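Local coordinates for protein tyrocidine synthase 2 (Brevibacillus parabrevis, PDB 6TA8) that belongs to the large multidomain synthases and contains a condensation domain, a two-lobed fold related to chloramphenicol acetyltransferase, at residues H164-D178 and N315-Y327. Sequence-based numbering, arbitrary orientation.
Sequences HLVVDGVSWRILFED and NVTRTIGWFTSQY
H164 and W322 meet as an offset stack, the imidazole lying over the five-membered ring of the indole with centroids 4.1 Å apart and planes inclined by 27°. Between the two side chains the nearest atoms are H164 CE1 and W322 NE1, at 3.2 Å. H164 O also sits over an indole face, toward its rim, while L165 CD2 packs in plane against the indole edge at CZ3. A bond from H164 ND1 to V167 O, 2.9 Å long and in the ring plane, sets the rotation of the imidazole.

The next group shows how one buried carboxylate can organise a turn and its neighbour together. D168 OD1 N-caps the helix by accepting from S171 N, whereas D168 OD2 receives F323 N at 3.1 Å from above the carboxylate plane. With chi1 at 58°, D168 CG stands between its own backbone N and carbonyl carbon, which brings the carboxylate up to the backbone of 321-323. S171 OG lies 2.8 Å from G321 O and near D168 OD1 as well, so its one proton has two possible acceptors.

H164 to G169 end the HHxxxDG signature of the condensation family, at the start of helix 169-187 in the N-terminal lobe; 315-327 crosses to that helix from the C-terminal lobe, where it runs into strand 325-332.

Along the helix, I320 CD1 rests on L175 CD2 at 3.6 Å, and I174 CG2 lies over the centre of one face of the R318 guanidinium. Bent at chi2 and chi3, R318 forms salt bridges to both acids, NH2 to D178 OD1 and NH1 to E177 OE2, the latter including a weak hydrogen bond. Further out, H83 NE2 is hydrogen-bonded to D178 OD2, and R307 forms a salt bridge with D168 OD2 through NH1 and hydrogen bonds with S171 OG and T319 O through NH2.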
# COMPACT_ATOMS: atom_id res chain seq x y z
N HIS A 164 -6.59 -4.91 -5.46
CA HIS A 164 -5.44 -4.85 -4.56
C HIS A 164 -4.81 -6.21 -4.30
O HIS A 164 -3.73 -6.27 -3.70
CB HIS A 164 -5.86 -4.21 -3.24
CG HIS A 164 -4.73 -3.56 -2.49
ND1 HIS A 164 -3.40 -3.81 -2.79
CD2 HIS A 164 -4.73 -2.68 -1.47
CE1 HIS A 164 -2.64 -3.10 -1.98
NE2 HIS A 164 -3.42 -2.41 -1.17
N LEU A 165 -5.44 -7.30 -4.73
CA LEU A 165 -4.93 -8.63 -4.43
C LEU A 165 -3.70 -9.00 -5.25
O LEU A 165 -3.10 -10.05 -4.97
CB LEU A 165 -6.03 -9.68 -4.67
CG LEU A 165 -6.93 -10.02 -3.48
CD1 LEU A 165 -8.05 -10.95 -3.92
CD2 LEU A 165 -6.11 -10.65 -2.36
N VAL A 166 -3.30 -8.19 -6.23
CA VAL A 166 -2.21 -8.56 -7.13
C VAL A 166 -1.26 -7.39 -7.36
O VAL A 166 -0.38 -7.47 -8.22
CB VAL A 166 -2.76 -9.08 -8.47
CG1 VAL A 166 -3.41 -10.45 -8.30
CG2 VAL A 166 -3.75 -8.08 -9.06
N VAL A 167 -1.42 -6.31 -6.59
CA VAL A 167 -0.60 -5.12 -6.76
C VAL A 167 -0.36 -4.48 -5.40
O VAL A 167 -1.15 -4.64 -4.46
CB VAL A 167 -1.24 -4.08 -7.71
CG1 VAL A 167 -1.06 -4.49 -9.17
CG2 VAL A 167 -2.71 -3.88 -7.37
N ASP A 168 0.74 -3.74 -5.30
CA ASP A 168 1.03 -2.91 -4.14
C ASP A 168 1.79 -1.67 -4.61
O ASP A 168 1.90 -1.42 -5.82
CB ASP A 168 1.78 -3.70 -3.06
CG ASP A 168 3.09 -4.29 -3.55
OD1 ASP A 168 3.44 -4.10 -4.74
OD2 ASP A 168 3.78 -4.95 -2.75
N GLY A 169 2.33 -0.91 -3.66
CA GLY A 169 2.98 0.35 -4.01
C GLY A 169 4.17 0.17 -4.94
O GLY A 169 4.30 0.87 -5.94
N VAL A 170 5.05 -0.79 -4.62
CA VAL A 170 6.22 -1.02 -5.46
C VAL A 170 5.81 -1.55 -6.82
O VAL A 170 6.42 -1.21 -7.85
CB VAL A 170 7.20 -1.97 -4.75
CG1 VAL A 170 8.38 -2.30 -5.65
CG2 VAL A 170 7.69 -1.36 -3.44
N SER A 171 4.76 -2.38 -6.87
CA SER A 171 4.29 -2.91 -8.15
C SER A 171 3.83 -1.80 -9.09
O SER A 171 3.97 -1.93 -10.31
CB SER A 171 3.16 -3.91 -7.91
OG SER A 171 3.58 -4.99 -7.11
N TRP A 172 3.29 -0.71 -8.54
CA TRP A 172 2.85 0.39 -9.38
C TRP A 172 4.03 1.12 -10.02
O TRP A 172 3.91 1.62 -11.15
CB TRP A 172 1.99 1.37 -8.58
CG TRP A 172 0.57 0.93 -8.43
CD1 TRP A 172 -0.03 0.43 -7.31
CD2 TRP A 172 -0.44 0.93 -9.45
NE1 TRP A 172 -1.34 0.13 -7.56
CE2 TRP A 172 -1.62 0.43 -8.87
CE3 TRP A 172 -0.46 1.32 -10.79
CZ2 TRP A 172 -2.81 0.30 -9.59
CZ3 TRP A 172 -1.63 1.19 -11.50
CH2 TRP A 172 -2.79 0.69 -10.90
N ARG A 173 5.16 1.19 -9.32
CA ARG A 173 6.35 1.81 -9.91
C ARG A 173 6.87 0.98 -11.07
O ARG A 173 7.35 1.53 -12.08
CB ARG A 173 7.43 2.00 -8.85
CG ARG A 173 6.91 2.50 -7.52
CD ARG A 173 7.96 2.33 -6.43
NE ARG A 173 8.45 3.61 -5.94
CZ ARG A 173 8.09 4.16 -4.78
NH1 ARG A 173 8.59 5.33 -4.41
NH2 ARG A 173 7.22 3.53 -3.99
N ILE A 174 6.80 -0.35 -10.96
CA ILE A 174 7.16 -1.21 -12.09
C ILE A 174 6.19 -1.01 -13.24
O ILE A 174 6.58 -1.09 -14.41
CB ILE A 174 7.22 -2.68 -11.64
CG1 ILE A 174 8.11 -2.83 -10.41
CG2 ILE A 174 7.72 -3.57 -12.77
CD1 ILE A 174 8.10 -4.22 -9.82
N LEU A 175 4.92 -0.76 -12.94
CA LEU A 175 3.93 -0.51 -13.99
C LEU A 175 4.23 0.79 -14.72
O LEU A 175 4.19 0.84 -15.96
CB LEU A 175 2.53 -0.48 -13.39
CG LEU A 175 1.81 -1.83 -13.25
CD1 LEU A 175 0.37 -1.62 -12.86
CD2 LEU A 175 1.91 -2.62 -14.55
N PHE A 176 4.53 1.86 -13.98
CA PHE A 176 4.84 3.14 -14.61
C PHE A 176 6.07 3.03 -15.50
O PHE A 176 6.14 3.68 -16.55
CB PHE A 176 5.05 4.21 -13.54
CG PHE A 176 3.88 4.39 -12.62
CD1 PHE A 176 2.59 4.17 -13.05
CD2 PHE A 176 4.08 4.79 -11.30
CE1 PHE A 176 1.51 4.34 -12.20
CE2 PHE A 176 3.01 4.96 -10.44
CZ PHE A 176 1.73 4.74 -10.89
N GLU A 177 7.05 2.22 -15.10
CA GLU A 177 8.24 2.04 -15.91
C GLU A 177 7.94 1.24 -17.17
O GLU A 177 8.28 1.65 -18.28
CB GLU A 177 9.34 1.35 -15.09
CG GLU A 177 10.15 2.28 -14.20
CD GLU A 177 11.03 1.53 -13.22
OE1 GLU A 177 10.58 1.27 -12.08
OE2 GLU A 177 12.18 1.19 -13.59
N ASP A 178 7.28 0.09 -17.01
CA ASP A 178 7.07 -0.80 -18.14
C ASP A 178 6.06 -0.23 -19.14
O ASP A 178 6.22 -0.40 -20.35
CB ASP A 178 6.62 -2.18 -17.64
CG ASP A 178 7.75 -2.96 -17.00
OD1 ASP A 178 8.85 -2.40 -16.84
OD2 ASP A 178 7.53 -4.14 -16.64
N ASN A 315 14.53 -13.21 -5.92
CA ASN A 315 14.68 -11.88 -6.50
C ASN A 315 13.32 -11.42 -7.01
O ASN A 315 12.82 -11.96 -8.00
CB ASN A 315 15.71 -11.88 -7.63
CG ASN A 315 15.93 -10.51 -8.23
OD1 ASN A 315 15.62 -9.49 -7.61
ND2 ASN A 315 16.46 -10.47 -9.44
N VAL A 316 12.73 -10.44 -6.34
CA VAL A 316 11.42 -9.92 -6.73
C VAL A 316 11.51 -8.43 -7.00
O VAL A 316 10.62 -7.66 -6.62
CB VAL A 316 10.36 -10.22 -5.65
CG1 VAL A 316 9.92 -11.68 -5.72
CG2 VAL A 316 10.89 -9.89 -4.27
N THR A 317 12.59 -8.00 -7.66
CA THR A 317 12.76 -6.59 -7.96
C THR A 317 11.76 -6.13 -9.02
O THR A 317 11.18 -5.04 -8.91
CB THR A 317 14.19 -6.30 -8.41
OG1 THR A 317 14.61 -7.30 -9.35
CG2 THR A 317 15.13 -6.31 -7.22
N ARG A 318 11.56 -6.93 -10.07
CA ARG A 318 10.63 -6.61 -11.14
C ARG A 318 9.33 -7.40 -11.04
O ARG A 318 8.59 -7.50 -12.02
CB ARG A 318 11.28 -6.86 -12.50
CG ARG A 318 12.63 -6.18 -12.69
CD ARG A 318 12.48 -4.67 -12.77
NE ARG A 318 11.75 -4.27 -13.97
CZ ARG A 318 11.45 -3.01 -14.27
NH1 ARG A 318 11.82 -2.03 -13.45
NH2 ARG A 318 10.79 -2.73 -15.38
N THR A 319 9.05 -7.98 -9.87
CA THR A 319 7.87 -8.81 -9.68
C THR A 319 6.70 -7.96 -9.19
O THR A 319 6.85 -7.17 -8.25
CB THR A 319 8.15 -9.94 -8.69
OG1 THR A 319 9.16 -10.80 -9.22
CG2 THR A 319 6.89 -10.74 -8.41
N ILE A 320 5.55 -8.12 -9.83
CA ILE A 320 4.33 -7.40 -9.47
C ILE A 320 3.46 -8.32 -8.63
O ILE A 320 3.25 -9.49 -8.98
CB ILE A 320 3.59 -6.92 -10.73
CG1 ILE A 320 4.34 -5.75 -11.36
CG2 ILE A 320 2.15 -6.52 -10.39
CD1 ILE A 320 3.63 -5.13 -12.54
N GLY A 321 2.96 -7.80 -7.51
CA GLY A 321 2.14 -8.59 -6.62
C GLY A 321 1.82 -7.80 -5.37
O GLY A 321 2.23 -6.64 -5.23
N TRP A 322 1.08 -8.43 -4.48
CA TRP A 322 0.73 -7.84 -3.18
C TRP A 322 1.68 -8.42 -2.14
O TRP A 322 1.42 -9.46 -1.54
CB TRP A 322 -0.73 -8.10 -2.83
CG TRP A 322 -1.25 -7.20 -1.75
CD1 TRP A 322 -0.62 -6.11 -1.22
CD2 TRP A 322 -2.50 -7.31 -1.06
NE1 TRP A 322 -1.40 -5.53 -0.25
CE2 TRP A 322 -2.56 -6.25 -0.13
CE3 TRP A 322 -3.57 -8.20 -1.13
CZ2 TRP A 322 -3.66 -6.06 0.71
CZ3 TRP A 322 -4.66 -8.01 -0.29
CH2 TRP A 322 -4.69 -6.95 0.62
N PHE A 323 2.80 -7.73 -1.93
CA PHE A 323 3.85 -8.17 -1.02
C PHE A 323 3.77 -7.49 0.34
O PHE A 323 4.68 -7.65 1.16
CB PHE A 323 5.22 -7.92 -1.63
CG PHE A 323 5.56 -8.84 -2.77
CD1 PHE A 323 4.94 -8.70 -4.01
CD2 PHE A 323 6.51 -9.83 -2.62
CE1 PHE A 323 5.26 -9.54 -5.06
CE2 PHE A 323 6.83 -10.68 -3.66
CZ PHE A 323 6.20 -10.53 -4.88
N THR A 324 2.70 -6.75 0.61
CA THR A 324 2.61 -5.94 1.82
C THR A 324 2.75 -6.80 3.07
O THR A 324 2.08 -7.83 3.22
CB THR A 324 1.29 -5.17 1.85
OG1 THR A 324 1.31 -4.15 0.85
CG2 THR A 324 1.05 -4.54 3.22
N SER A 325 3.63 -6.37 3.98
CA SER A 325 3.83 -7.03 5.26
C SER A 325 3.39 -6.10 6.37
O SER A 325 3.82 -4.94 6.43
CB SER A 325 5.30 -7.42 5.45
OG SER A 325 6.09 -6.29 5.77
N GLN A 326 2.53 -6.60 7.25
CA GLN A 326 2.01 -5.83 8.38
C GLN A 326 2.57 -6.39 9.68
O GLN A 326 2.66 -7.61 9.86
CB GLN A 326 0.48 -5.86 8.41
CG GLN A 326 -0.18 -5.10 7.27
CD GLN A 326 -1.68 -5.26 7.25
OE1 GLN A 326 -2.22 -6.28 7.70
NE2 GLN A 326 -2.38 -4.25 6.74
N TYR A 327 2.94 -5.49 10.59
CA TYR A 327 3.50 -5.89 11.87
C TYR A 327 3.34 -4.75 12.86
O TYR A 327 3.53 -3.59 12.48
CB TYR A 327 4.98 -6.28 11.75
CG TYR A 327 5.86 -5.21 11.13
CD1 TYR A 327 5.90 -5.02 9.76
CD2 TYR A 327 6.67 -4.41 11.93
CE1 TYR A 327 6.70 -4.05 9.20
CE2 TYR A 327 7.48 -3.44 11.37
CZ TYR A 327 7.49 -3.26 10.01
OH TYR A 327 8.30 -2.30 9.44
O HOH W 1 -1.25 -2.31 1.45